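Local coordinates for protein nonribosomal peptide synthase (Streptomyces sp. MJ635-86F5, PDB 5JJP) that probably activates an aliphatic beta-amino acid by ATP-dependent adenylation, as a member of the ANL superfamily of adenylate-forming enzymes, at residues D70-E75 with A97-L102; A206-I211 with G237-L242; R253-F258 with L266-I271. One frame throughout, in Å; residues are numbered along the deposited sequence.

Contact 1: D70-E75 with A97-L102; sequences DAYAAE and AVAAFL
Two neighbouring helices of the adenylation domain, 62-77 and 95-107, meet here around a single aromatic side chain, Y72, in the alpha/beta layering characteristic of the ANL fold. Helix 95-107 links the parallel, adjacent strands 87-90 and 111-114 of a mixed sheet, a beta-alpha-beta crossover, while helix 62-77 packs alongside. The backbones come close, with Y72 CA and A100 CA 6.5 Å apart, consistent with the small A99 and A100 that helix 95-107 offers here. Y72 holds CG beside its backbone N and anti to the carbonyl carbon (chi1 -80°), which sends the ring across to the other helix. The phenol presents one side of its rim, CD2 and CE2, rather than a face, to the turn at A100: CD2 lies 3.6 Å from A100 N, and A100 CA sits at the ring edge in its plane. The A99 methyl comes in obliquely, its CB 3.8 Å from Y72 CE2. The side-chain touches are apolar, no hydrogen bond joins the segments, and all three touching residues are buried. The buried phenol oxygen is nevertheless satisfied, since Y72 OH hydrogen-bonds to G156 O at the end of strand 151-156, which ties the far end of the ring to the sheet. Further along helix 95-107, A103 also touches Y72. The methyl of A100 stands a little farther off than that of A99, its CB 4.2 Å from Y72 CD2.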
ATOM      1  N   ASP A  70       3.408   3.628  19.953  1.00 17.11           N
ATOM      2  CA  ASP A  70       4.506   3.850  20.866  1.00 17.45           C
ATOM      3  C   ASP A  70       4.571   2.740  21.963  1.00 17.53           C
ATOM      4  O   ASP A  70       5.685   2.327  22.357  1.00 15.22           O
ATOM      5  CB  ASP A  70       4.400   5.237  21.524  1.00 19.37           C
ATOM      6  CG  ASP A  70       4.699   6.383  20.547  1.00 20.25           C
ATOM      7  OD1 ASP A  70       5.239   6.135  19.478  1.00 16.40           O
ATOM      8  OD2 ASP A  70       4.285   7.539  20.832  1.00 23.38           O
ATOM      9  N   ALA A  71       3.414   2.306  22.460  1.00 15.06           N
ATOM     10  CA  ALA A  71       3.414   1.323  23.512  1.00 15.08           C
ATOM     11  C   ALA A  71       3.913   0.017  22.954  1.00 14.98           C
ATOM     12  O   ALA A  71       4.686  -0.690  23.579  1.00 17.02           O
ATOM     13  CB  ALA A  71       2.048   1.175  24.097  1.00 15.07           C
ATOM     14  N   TYR A  72       3.461  -0.311  21.762  1.00 15.93           N
ATOM     15  CA  TYR A  72       3.876  -1.517  21.106  1.00 14.96           C
ATOM     16  C   TYR A  72       5.377  -1.499  20.880  1.00 17.22           C
ATOM     17  O   TYR A  72       6.045  -2.511  21.023  1.00 16.11           O
ATOM     18  CB  TYR A  72       3.142  -1.676  19.774  1.00 14.32           C
ATOM     19  CG  TYR A  72       1.719  -2.220  19.827  1.00 14.22           C
ATOM     20  CD1 TYR A  72       1.051  -2.452  21.052  1.00 14.57           C
ATOM     21  CD2 TYR A  72       1.039  -2.458  18.680  1.00 12.85           C
ATOM     22  CE1 TYR A  72      -0.250  -2.946  21.095  1.00 14.42           C
ATOM     23  CE2 TYR A  72      -0.258  -2.910  18.715  1.00 14.32           C
ATOM     24  CZ  TYR A  72      -0.917  -3.150  19.927  1.00 14.19           C
ATOM     25  OH  TYR A  72      -2.179  -3.681  19.898  1.00 13.62           O
ATOM     26  N   ALA A  73       5.874  -0.351  20.408  1.00 20.08           N
ATOM     27  CA  ALA A  73       7.303  -0.187  20.057  1.00 19.27           C
ATOM     28  C   ALA A  73       8.190  -0.403  21.249  1.00 19.88           C
ATOM     29  O   ALA A  73       9.190  -1.107  21.155  1.00 19.14           O
ATOM     30  CB  ALA A  73       7.562   1.191  19.458  1.00 19.53           C
ATOM     31  N   ALA A  74       7.813   0.179  22.390  1.00 20.53           N
ATOM     32  CA  ALA A  74       8.559  -0.035  23.643  1.00 21.95           C
ATOM     33  C   ALA A  74       8.674  -1.535  24.005  1.00 24.29           C
ATOM     34  O   ALA A  74       9.760  -2.017  24.304  1.00 23.38           O
ATOM     35  CB  ALA A  74       7.906   0.733  24.792  1.00 21.63           C
ATOM     36  N   GLU A  75       7.559  -2.268  23.935  1.00 25.18           N
ATOM     37  CA  GLU A  75       7.565  -3.702  24.261  1.00 26.24           C
ATOM     38  C   GLU A  75       8.337  -4.520  23.196  1.00 25.24           C
ATOM     39  O   GLU A  75       9.125  -5.385  23.545  1.00 26.15           O
ATOM     40  CB  GLU A  75       6.148  -4.212  24.428  1.00 27.87           C
ATOM     41  CG  GLU A  75       5.470  -3.723  25.693  1.00 33.91           C
ATOM     42  CD  GLU A  75       3.952  -3.967  25.678  1.00 45.38           C
ATOM     43  OE1 GLU A  75       3.488  -4.814  26.511  1.00 48.34           O
ATOM     44  OE2 GLU A  75       3.216  -3.322  24.838  1.00 45.58           O
ATOM     45  N   ALA A  97      -3.429  -3.613  14.234  1.00 15.36           N
ATOM     46  CA  ALA A  97      -2.448  -4.063  13.242  1.00 15.89           C
ATOM     47  C   ALA A  97      -1.729  -2.845  12.646  1.00 16.09           C
ATOM     48  O   ALA A  97      -0.525  -2.883  12.347  1.00 13.87           O
ATOM     49  CB  ALA A  97      -3.128  -4.837  12.125  1.00 16.11           C
ATOM     50  N   VAL A  98      -2.463  -1.733  12.541  1.00 16.05           N
ATOM     51  CA  VAL A  98      -1.829  -0.494  12.050  1.00 16.52           C
ATOM     52  C   VAL A  98      -0.810   0.012  13.081  1.00 16.52           C
ATOM     53  O   VAL A  98       0.326   0.346  12.741  1.00 18.05           O
ATOM     54  CB  VAL A  98      -2.887   0.585  11.720  1.00 17.11           C
ATOM     55  CG1 VAL A  98      -2.211   1.892  11.313  1.00 17.79           C
ATOM     56  CG2 VAL A  98      -3.838   0.107  10.629  1.00 15.74           C
ATOM     57  N   ALA A  99      -1.217   0.092  14.354  1.00 16.01           N
ATOM     58  CA  ALA A  99      -0.265   0.456  15.416  1.00 13.89           C
ATOM     59  C   ALA A  99       0.995  -0.458  15.347  1.00 13.11           C
ATOM     60  O   ALA A  99       2.119   0.013  15.455  1.00 13.73           O
ATOM     61  CB  ALA A  99      -0.904   0.349  16.770  1.00 13.02           C
ATOM     62  N   ALA A 100       0.787  -1.751  15.163  1.00 13.08           N
ATOM     63  CA  ALA A 100       1.928  -2.715  15.036  1.00 12.86           C
ATOM     64  C   ALA A 100       2.873  -2.411  13.893  1.00 13.09           C
ATOM     65  O   ALA A 100       4.131  -2.421  14.091  1.00 13.08           O
ATOM     66  CB  ALA A 100       1.427  -4.106  14.859  1.00 12.56           C
ATOM     67  N   PHE A 101       2.321  -2.065  12.720  1.00 13.06           N
ATOM     68  CA  PHE A 101       3.223  -1.796  11.597  1.00 14.19           C
ATOM     69  C   PHE A 101       3.918  -0.463  11.747  1.00 14.66           C
ATOM     70  O   PHE A 101       5.103  -0.349  11.434  1.00 15.66           O
ATOM     71  CB  PHE A 101       2.620  -2.104  10.219  1.00 14.70           C
ATOM     72  CG  PHE A 101       1.684  -1.073   9.654  1.00 14.11           C
ATOM     73  CD1 PHE A 101       0.414  -1.462   9.241  1.00 14.40           C
ATOM     74  CD2 PHE A 101       2.120   0.204   9.350  1.00 14.84           C
ATOM     75  CE1 PHE A 101      -0.452  -0.560   8.688  1.00 13.99           C
ATOM     76  CE2 PHE A 101       1.283   1.100   8.742  1.00 14.30           C
ATOM     77  CZ  PHE A 101      -0.008   0.715   8.411  1.00 14.18           C
ATOM     78  N   LEU A 102       3.233   0.501  12.364  1.00 14.15           N
ATOM     79  CA  LEU A 102       3.866   1.728  12.729  1.00 14.05           C
ATOM     80  C   LEU A 102       4.998   1.499  13.763  1.00 13.82           C
ATOM     81  O   LEU A 102       6.050   2.184  13.730  1.00 13.21           O
ATOM     82  CB  LEU A 102       2.831   2.747  13.256  1.00 14.33           C
ATOM     83  CG  LEU A 102       1.859   3.318  12.251  1.00 14.65           C
ATOM     84  CD1 LEU A 102       0.833   4.219  12.949  1.00 14.92           C
ATOM     85  CD2 LEU A 102       2.580   4.106  11.179  1.00 13.85           C
TER

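Contact 2: A206-I211 with G237-L242; sequences AFHRGI and GIALTL
H208 holds CG beside its backbone N (chi1 -66°), which directs the imidazole at helix 232-243, whereas L240 swings CG anti to its own backbone N (chi1 174°), bringing CD1 to the imidazole and CD2 to I211. The imidazole meets the turn at A239 and L240 obliquely: NE2 is 3.5 Å from A239 CB, and CE1 is 3.5 Å from L240 N. L240 CD1 reaches the ring edge in its plane, 3.7 Å from H208 ND1. I211 and L240 cross at about a right angle, their branches meeting at I211 CG2 and L240 CD2, 3.6 Å apart. Helices 201-212 and 232-243 pack in the interior of the AMP-binding domain, their local axes 10.2 Å apart and crossing at -56°; helix 232-243 leads from strand 222-225 to the parallel strand 247-250, a beta-alpha-beta crossover. L35 of helix 31-37 touches both H208 and A239. H208 ND1 is buried with no polar partner in the model. The F207 ring sets CD2 over one face of the imidazole and receives I211 CG1 on one of its own faces, 3.5 Å above the plane. Within helix 232-243, T241 OG1 donates to G237 O at 2.6 Å, from the opposite face of the carbonyl plane to T241 N.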
ATOM      1  N   ALA A 206       8.247   8.741  -0.710  1.00 12.83           N
ATOM      2  CA  ALA A 206       8.259   9.534  -1.970  1.00 12.67           C
ATOM      3  C   ALA A 206       6.967   9.292  -2.738  1.00 12.56           C
ATOM      4  O   ALA A 206       6.437  10.173  -3.355  1.00 14.12           O
ATOM      5  CB  ALA A 206       9.473   9.172  -2.816  1.00 12.61           C
ATOM      6  N   PHE A 207       6.475   8.065  -2.670  1.00 12.87           N
ATOM      7  CA  PHE A 207       5.225   7.732  -3.223  1.00 13.15           C
ATOM      8  C   PHE A 207       4.071   8.601  -2.627  1.00 13.95           C
ATOM      9  O   PHE A 207       3.325   9.204  -3.350  1.00 12.64           O
ATOM     10  CB  PHE A 207       4.938   6.278  -3.007  1.00 13.58           C
ATOM     11  CG  PHE A 207       3.609   5.866  -3.534  1.00 16.31           C
ATOM     12  CD1 PHE A 207       3.382   5.800  -4.887  1.00 18.08           C
ATOM     13  CD2 PHE A 207       2.532   5.613  -2.662  1.00 17.25           C
ATOM     14  CE1 PHE A 207       2.120   5.481  -5.391  1.00 19.64           C
ATOM     15  CE2 PHE A 207       1.293   5.282  -3.152  1.00 17.41           C
ATOM     16  CZ  PHE A 207       1.088   5.205  -4.516  1.00 18.30           C
ATOM     17  N   HIS A 208       3.915   8.597  -1.308  1.00 14.24           N
ATOM     18  CA  HIS A 208       2.843   9.340  -0.677  1.00 14.79           C
ATOM     19  C   HIS A 208       2.994  10.840  -0.956  1.00 16.31           C
ATOM     20  O   HIS A 208       2.028  11.507  -1.253  1.00 15.86           O
ATOM     21  CB  HIS A 208       2.801   9.022   0.803  1.00 14.85           C
ATOM     22  CG  HIS A 208       2.437   7.611   1.049  1.00 15.78           C
ATOM     23  ND1 HIS A 208       1.219   7.099   0.658  1.00 15.44           N
ATOM     24  CD2 HIS A 208       3.163   6.566   1.502  1.00 16.85           C
ATOM     25  CE1 HIS A 208       1.186   5.810   0.924  1.00 16.41           C
ATOM     26  NE2 HIS A 208       2.365   5.456   1.413  1.00 18.25           N
ATOM     27  N   ARG A 209       4.224  11.339  -0.925  1.00 16.33           N
ATOM     28  CA  ARG A 209       4.447  12.729  -1.236  1.00 17.46           C
ATOM     29  C   ARG A 209       3.930  13.097  -2.626  1.00 18.38           C
ATOM     30  O   ARG A 209       3.281  14.136  -2.816  1.00 17.04           O
ATOM     31  CB  ARG A 209       5.936  13.066  -1.172  1.00 17.88           C
ATOM     32  CG  ARG A 209       6.493  13.292   0.209  1.00 17.62           C
ATOM     33  CD  ARG A 209       7.791  14.091   0.033  1.00 20.11           C
ATOM     34  NE  ARG A 209       8.824  13.240  -0.432  1.00 19.41           N
ATOM     35  CZ  ARG A 209       9.577  13.345  -1.528  1.00 21.12           C
ATOM     36  NH1 ARG A 209       9.565  14.386  -2.355  1.00 20.87           N
ATOM     37  NH2 ARG A 209      10.440  12.337  -1.741  1.00 20.47           N
ATOM     38  N   GLY A 210       4.312  12.296  -3.615  1.00 18.16           N
ATOM     39  CA  GLY A 210       3.860  12.522  -4.972  1.00 18.06           C
ATOM     40  C   GLY A 210       2.336  12.435  -5.062  1.00 19.83           C
ATOM     41  O   GLY A 210       1.710  13.325  -5.640  1.00 21.87           O
ATOM     42  N   ILE A 211       1.737  11.368  -4.523  1.00 17.33           N
ATOM     43  CA  ILE A 211       0.316  11.150  -4.708  1.00 18.45           C
ATOM     44  C   ILE A 211      -0.555  12.261  -4.042  1.00 16.94           C
ATOM     45  O   ILE A 211      -1.504  12.700  -4.624  1.00 15.42           O
ATOM     46  CB  ILE A 211      -0.077   9.740  -4.237  1.00 21.03           C
ATOM     47  CG1 ILE A 211       0.441   8.681  -5.242  1.00 22.69           C
ATOM     48  CG2 ILE A 211      -1.577   9.578  -4.128  1.00 22.05           C
ATOM     49  CD1 ILE A 211      -0.272   8.665  -6.587  1.00 20.98           C
ATOM     50  N   GLY A 237      -3.193   2.008   0.988  1.00 14.03           N
ATOM     51  CA  GLY A 237      -4.425   2.747   1.098  1.00 13.74           C
ATOM     52  C   GLY A 237      -4.547   3.322   2.464  1.00 13.99           C
ATOM     53  O   GLY A 237      -4.936   4.485   2.643  1.00 15.67           O
ATOM     54  N   ILE A 238      -4.162   2.540   3.450  1.00 13.51           N
ATOM     55  CA  ILE A 238      -4.250   2.988   4.810  1.00 12.51           C
ATOM     56  C   ILE A 238      -3.238   4.060   5.010  1.00 12.74           C
ATOM     57  O   ILE A 238      -3.551   5.118   5.608  1.00 12.09           O
ATOM     58  CB  ILE A 238      -4.008   1.859   5.792  1.00 12.46           C
ATOM     59  CG1 ILE A 238      -5.188   0.877   5.764  1.00 12.49           C
ATOM     60  CG2 ILE A 238      -3.829   2.388   7.209  1.00 11.84           C
ATOM     61  CD1 ILE A 238      -4.967  -0.324   6.663  1.00 12.74           C
ATOM     62  N   ALA A 239      -2.037   3.827   4.488  1.00 12.58           N
ATOM     63  CA  ALA A 239      -0.908   4.789   4.656  1.00 12.83           C
ATOM     64  C   ALA A 239      -1.195   6.114   4.027  1.00 12.33           C
ATOM     65  O   ALA A 239      -0.961   7.142   4.614  1.00 12.24           O
ATOM     66  CB  ALA A 239       0.396   4.242   4.103  1.00 12.48           C
ATOM     67  N   LEU A 240      -1.724   6.078   2.824  1.00 13.13           N
ATOM     68  CA  LEU A 240      -1.981   7.309   2.136  1.00 14.03           C
ATOM     69  C   LEU A 240      -3.131   8.071   2.837  1.00 14.29           C
ATOM     70  O   LEU A 240      -3.104   9.280   2.907  1.00 15.34           O
ATOM     71  CB  LEU A 240      -2.316   7.036   0.688  1.00 14.51           C
ATOM     72  CG  LEU A 240      -2.761   8.267  -0.109  1.00 15.09           C
ATOM     73  CD1 LEU A 240      -1.655   9.305  -0.222  1.00 15.65           C
ATOM     74  CD2 LEU A 240      -3.278   7.862  -1.467  1.00 15.44           C
ATOM     75  N   THR A 241      -4.136   7.337   3.310  1.00 13.62           N
ATOM     76  CA  THR A 241      -5.259   7.912   3.966  1.00 13.21           C
ATOM     77  C   THR A 241      -4.784   8.671   5.233  1.00 13.19           C
ATOM     78  O   THR A 241      -5.179   9.802   5.457  1.00 12.19           O
ATOM     79  CB  THR A 241      -6.281   6.837   4.343  1.00 13.89           C
ATOM     80  OG1 THR A 241      -6.837   6.242   3.161  1.00 12.62           O
ATOM     81  CG2 THR A 241      -7.423   7.456   5.224  1.00 13.83           C
ATOM     82  N   LEU A 242      -3.953   8.019   6.044  1.00 12.80           N
ATOM     83  CA  LEU A 242      -3.417   8.611   7.235  1.00 12.96           C
ATOM     84  C   LEU A 242      -2.539   9.791   6.906  1.00 13.70           C
ATOM     85  O   LEU A 242      -2.641  10.852   7.549  1.00 13.43           O
ATOM     86  CB  LEU A 242      -2.610   7.585   8.054  1.00 13.15           C
ATOM     87  CG  LEU A 242      -3.386   6.452   8.700  1.00 13.72           C
ATOM     88  CD1 LEU A 242      -2.452   5.458   9.301  1.00 13.58           C
ATOM     89  CD2 LEU A 242      -4.288   7.008   9.790  1.00 14.75           C
TER

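Contact 3: R253-F258 with L266-I271; sequences RDRLDF and LHEAAI
R255 and E268 reach toward each other from two successive helices, their side chains crossing at about a right angle, with the guanidinium and carboxylate planes 26° apart. The guanidinium offers its edge: E268 OE1 lies near the guanidinium plane, 3.8 Å from R255 NH1. That separation makes a long salt bridge, electrostatic in character, without a hydrogen bond. The bend of the arginine at chi2 (-54°) and the extended run of E268 beyond CG bring NH1 and OE1 together. The other end of the guanidinium faces D254, whose OD2 lies in the plane at the edge, 3.7 Å from R255 NE, again a long pairing. R255 thus stands between two carboxylates, a small salt-bridge network in which each acid probably helps to balance its charge. Well away from this network, R253 NH1 and D257 OD2 are 3.0 Å apart, but the oxygen stands above one face of the guanidinium, so that pair rests on charge alone. Just past E268 the chain closes helix 259-268 with a Schellman motif: A270, at positive phi, is the C-prime residue, and I271 N bonds to L266 O at 2.9 Å. The bridge is a surface link between short helix 253-256, which follows strand 247-250, and the C-terminal end of helix 259-268. Inward of it, L266 and I271 both touch A224 of strand 222-225, and A269 and I271 pack on V249 of strand 247-250.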
ATOM      1  N   ARG A 253     -13.439  -8.768   6.172  1.00 32.67           N
ATOM      2  CA  ARG A 253     -13.871  -9.732   5.140  1.00 36.43           C
ATOM      3  C   ARG A 253     -15.330 -10.262   5.362  1.00 33.67           C
ATOM      4  O   ARG A 253     -16.036 -10.501   4.404  1.00 28.20           O
ATOM      5  CB  ARG A 253     -12.824 -10.817   4.833  1.00 47.31           C
ATOM      6  CG  ARG A 253     -11.916 -10.491   3.630  1.00 56.42           C
ATOM      7  CD  ARG A 253     -10.919 -11.615   3.307  1.00 69.98           C
ATOM      8  NE  ARG A 253     -11.163 -12.315   2.027  1.00 79.84           N
ATOM      9  CZ  ARG A 253     -11.967 -13.373   1.834  1.00 82.14           C
ATOM     10  NH1 ARG A 253     -12.674 -13.912   2.830  1.00 82.68           N
ATOM     11  NH2 ARG A 253     -12.087 -13.892   0.610  1.00 72.75           N
ATOM     12  N   ASP A 254     -15.810 -10.335   6.606  1.00 31.24           N
ATOM     13  CA  ASP A 254     -17.205 -10.700   6.848  1.00 33.77           C
ATOM     14  C   ASP A 254     -18.258  -9.616   6.515  1.00 32.94           C
ATOM     15  O   ASP A 254     -19.446  -9.894   6.595  1.00 39.66           O
ATOM     16  CB  ASP A 254     -17.433 -11.215   8.278  1.00 32.94           C
ATOM     17  CG  ASP A 254     -17.325 -10.147   9.326  1.00 33.53           C
ATOM     18  OD1 ASP A 254     -17.472 -10.513  10.493  1.00 41.59           O
ATOM     19  OD2 ASP A 254     -17.112  -8.957   9.054  1.00 34.14           O
ATOM     20  N   ARG A 255     -17.854  -8.428   6.097  1.00 31.21           N
ATOM     21  CA  ARG A 255     -18.789  -7.490   5.448  1.00 31.35           C
ATOM     22  C   ARG A 255     -18.666  -7.526   3.955  1.00 28.87           C
ATOM     23  O   ARG A 255     -19.623  -7.278   3.219  1.00 27.33           O
ATOM     24  CB  ARG A 255     -18.512  -6.064   5.854  1.00 32.39           C
ATOM     25  CG  ARG A 255     -18.419  -5.861   7.354  1.00 33.52           C
ATOM     26  CD  ARG A 255     -19.639  -6.383   8.073  1.00 32.50           C
ATOM     27  NE  ARG A 255     -19.538  -6.225   9.519  1.00 35.67           N
ATOM     28  CZ  ARG A 255     -20.203  -5.317  10.248  1.00 38.41           C
ATOM     29  NH1 ARG A 255     -21.042  -4.441   9.682  1.00 42.83           N
ATOM     30  NH2 ARG A 255     -20.047  -5.281  11.558  1.00 37.86           N
ATOM     31  N   LEU A 256     -17.487  -7.890   3.496  1.00 29.57           N
ATOM     32  CA  LEU A 256     -17.150  -7.553   2.151  1.00 31.24           C
ATOM     33  C   LEU A 256     -17.622  -8.586   1.162  1.00 30.12           C
ATOM     34  O   LEU A 256     -18.061  -8.232   0.082  1.00 31.97           O
ATOM     35  CB  LEU A 256     -15.713  -7.092   1.993  1.00 31.77           C
ATOM     36  CG  LEU A 256     -15.142  -7.035   0.555  1.00 29.69           C
ATOM     37  CD1 LEU A 256     -15.413  -5.624   0.067  1.00 29.25           C
ATOM     38  CD2 LEU A 256     -13.654  -7.377   0.431  1.00 30.18           C
ATOM     39  N   ASP A 257     -17.616  -9.842   1.560  1.00 29.83           N
ATOM     40  CA  ASP A 257     -18.062 -10.910   0.691  1.00 34.25           C
ATOM     41  C   ASP A 257     -19.587 -11.051   0.621  1.00 36.02           C
ATOM     42  O   ASP A 257     -20.089 -11.844  -0.171  1.00 37.05           O
ATOM     43  CB  ASP A 257     -17.322 -12.196   1.079  1.00 39.20           C
ATOM     44  CG  ASP A 257     -15.802 -12.079   0.815  1.00 38.76           C
ATOM     45  OD1 ASP A 257     -15.399 -11.548  -0.245  1.00 42.26           O
ATOM     46  OD2 ASP A 257     -15.027 -12.473   1.687  1.00 42.16           O
ATOM     47  N   PHE A 258     -20.319 -10.216   1.367  1.00 34.03           N
ATOM     48  CA  PHE A 258     -21.762 -10.257   1.388  1.00 38.42           C
ATOM     49  C   PHE A 258     -22.327  -8.895   0.912  1.00 35.61           C
ATOM     50  O   PHE A 258     -22.333  -7.931   1.673  1.00 34.49           O
ATOM     51  CB  PHE A 258     -22.206 -10.542   2.839  1.00 46.01           C
ATOM     52  CG  PHE A 258     -21.503 -11.735   3.492  1.00 55.23           C
ATOM     53  CD1 PHE A 258     -22.166 -12.932   3.852  1.00 57.27           C
ATOM     54  CD2 PHE A 258     -20.147 -11.654   3.730  1.00 62.98           C
ATOM     55  CE1 PHE A 258     -21.449 -13.989   4.416  1.00 63.05           C
ATOM     56  CE2 PHE A 258     -19.427 -12.711   4.278  1.00 62.29           C
ATOM     57  CZ  PHE A 258     -20.077 -13.877   4.626  1.00 63.74           C
ATOM     58  N   LEU A 266     -20.928   0.652   4.033  1.00 21.60           N
ATOM     59  CA  LEU A 266     -20.534   1.920   3.431  1.00 22.35           C
ATOM     60  C   LEU A 266     -21.423   3.066   3.906  1.00 22.98           C
ATOM     61  O   LEU A 266     -20.939   4.171   4.059  1.00 22.69           O
ATOM     62  CB  LEU A 266     -20.557   1.878   1.899  1.00 22.98           C
ATOM     63  CG  LEU A 266     -19.703   0.801   1.219  1.00 24.61           C
ATOM     64  CD1 LEU A 266     -19.730   1.017  -0.287  1.00 24.83           C
ATOM     65  CD2 LEU A 266     -18.261   0.777   1.711  1.00 22.10           C
ATOM     66  N   HIS A 267     -22.704   2.799   4.156  1.00 24.10           N
ATOM     67  CA  HIS A 267     -23.566   3.777   4.863  1.00 24.89           C
ATOM     68  C   HIS A 267     -23.241   3.909   6.317  1.00 22.86           C
ATOM     69  O   HIS A 267     -23.077   4.989   6.806  1.00 24.57           O
ATOM     70  CB  HIS A 267     -25.064   3.375   4.763  1.00 25.85           C
ATOM     71  CG  HIS A 267     -25.678   3.708   3.456  1.00 26.75           C
ATOM     72  ND1 HIS A 267     -26.150   4.972   3.169  1.00 31.64           N
ATOM     73  CD2 HIS A 267     -25.874   2.961   2.338  1.00 28.05           C
ATOM     74  CE1 HIS A 267     -26.641   4.976   1.934  1.00 33.28           C
ATOM     75  NE2 HIS A 267     -26.503   3.762   1.417  1.00 28.10           N
ATOM     76  N   GLU A 268     -23.155   2.798   7.031  1.00 22.81           N
ATOM     77  CA  GLU A 268     -22.904   2.872   8.479  1.00 24.27           C
ATOM     78  C   GLU A 268     -21.681   3.707   8.772  1.00 22.39           C
ATOM     79  O   GLU A 268     -21.713   4.574   9.646  1.00 23.63           O
ATOM     80  CB  GLU A 268     -22.746   1.470   9.095  1.00 28.12           C
ATOM     81  CG  GLU A 268     -22.950   1.427  10.608  1.00 31.84           C
ATOM     82  CD  GLU A 268     -22.581   0.073  11.263  1.00 35.86           C
ATOM     83  OE1 GLU A 268     -22.256  -0.926  10.565  1.00 40.96           O
ATOM     84  OE2 GLU A 268     -22.621   0.007  12.513  1.00 41.08           O
ATOM     85  N   ALA A 269     -20.594   3.472   8.041  1.00 20.25           N
ATOM     86  CA  ALA A 269     -19.338   4.209   8.294  1.00 19.42           C
ATOM     87  C   ALA A 269     -19.207   5.507   7.461  1.00 18.13           C
ATOM     88  O   ALA A 269     -18.174   6.149   7.495  1.00 16.54           O
ATOM     89  CB  ALA A 269     -18.148   3.304   8.027  1.00 21.20           C
ATOM     90  N   ALA A 270     -20.259   5.872   6.729  1.00 18.23           N
ATOM     91  CA  ALA A 270     -20.327   7.141   6.030  1.00 17.77           C
ATOM     92  C   ALA A 270     -19.078   7.270   5.151  1.00 18.27           C
ATOM     93  O   ALA A 270     -18.396   8.293   5.147  1.00 15.77           O
ATOM     94  CB  ALA A 270     -20.430   8.302   7.019  1.00 18.54           C
ATOM     95  N   ILE A 271     -18.865   6.244   4.340  1.00 17.61           N
ATOM     96  CA  ILE A 271     -17.691   6.191   3.465  1.00 18.07           C
ATOM     97  C   ILE A 271     -17.769   7.175   2.279  1.00 16.94           C
ATOM     98  O   ILE A 271     -18.758   7.174   1.524  1.00 17.81           O
ATOM     99  CB  ILE A 271     -17.521   4.759   2.929  1.00 18.32           C
ATOM    100  CG1 ILE A 271     -17.309   3.794   4.090  1.00 18.45           C
ATOM    101  CG2 ILE A 271     -16.374   4.682   1.930  1.00 19.87           C
ATOM    102  CD1 ILE A 271     -16.051   4.062   4.912  1.00 18.49           C
TER

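How the contacts relate
The contacts follow one another along the chain, each closing before the next opens, and all belong to the AMP-binding enzyme region. Contacts 1 and 2 have centres about 19 Å apart yet touch: V98 of helix 95-107 packs on I238 and L242 of helix 232-243. This joins the helical layers of the two mixed sheets, consistent with the five-layered alpha-beta-alpha-beta-alpha sandwich. Contact 3 lies farther off, its centre about 23 Å from that of contact 2 and about 26 Å from that of contact 1, touching neither. It is nevertheless linked to contact 2 through the second sheet, since strand 247-250 runs from helix 232-243 to helix 253-256. Contacts 1 and 2 are buried; contact 3 lies at the surface.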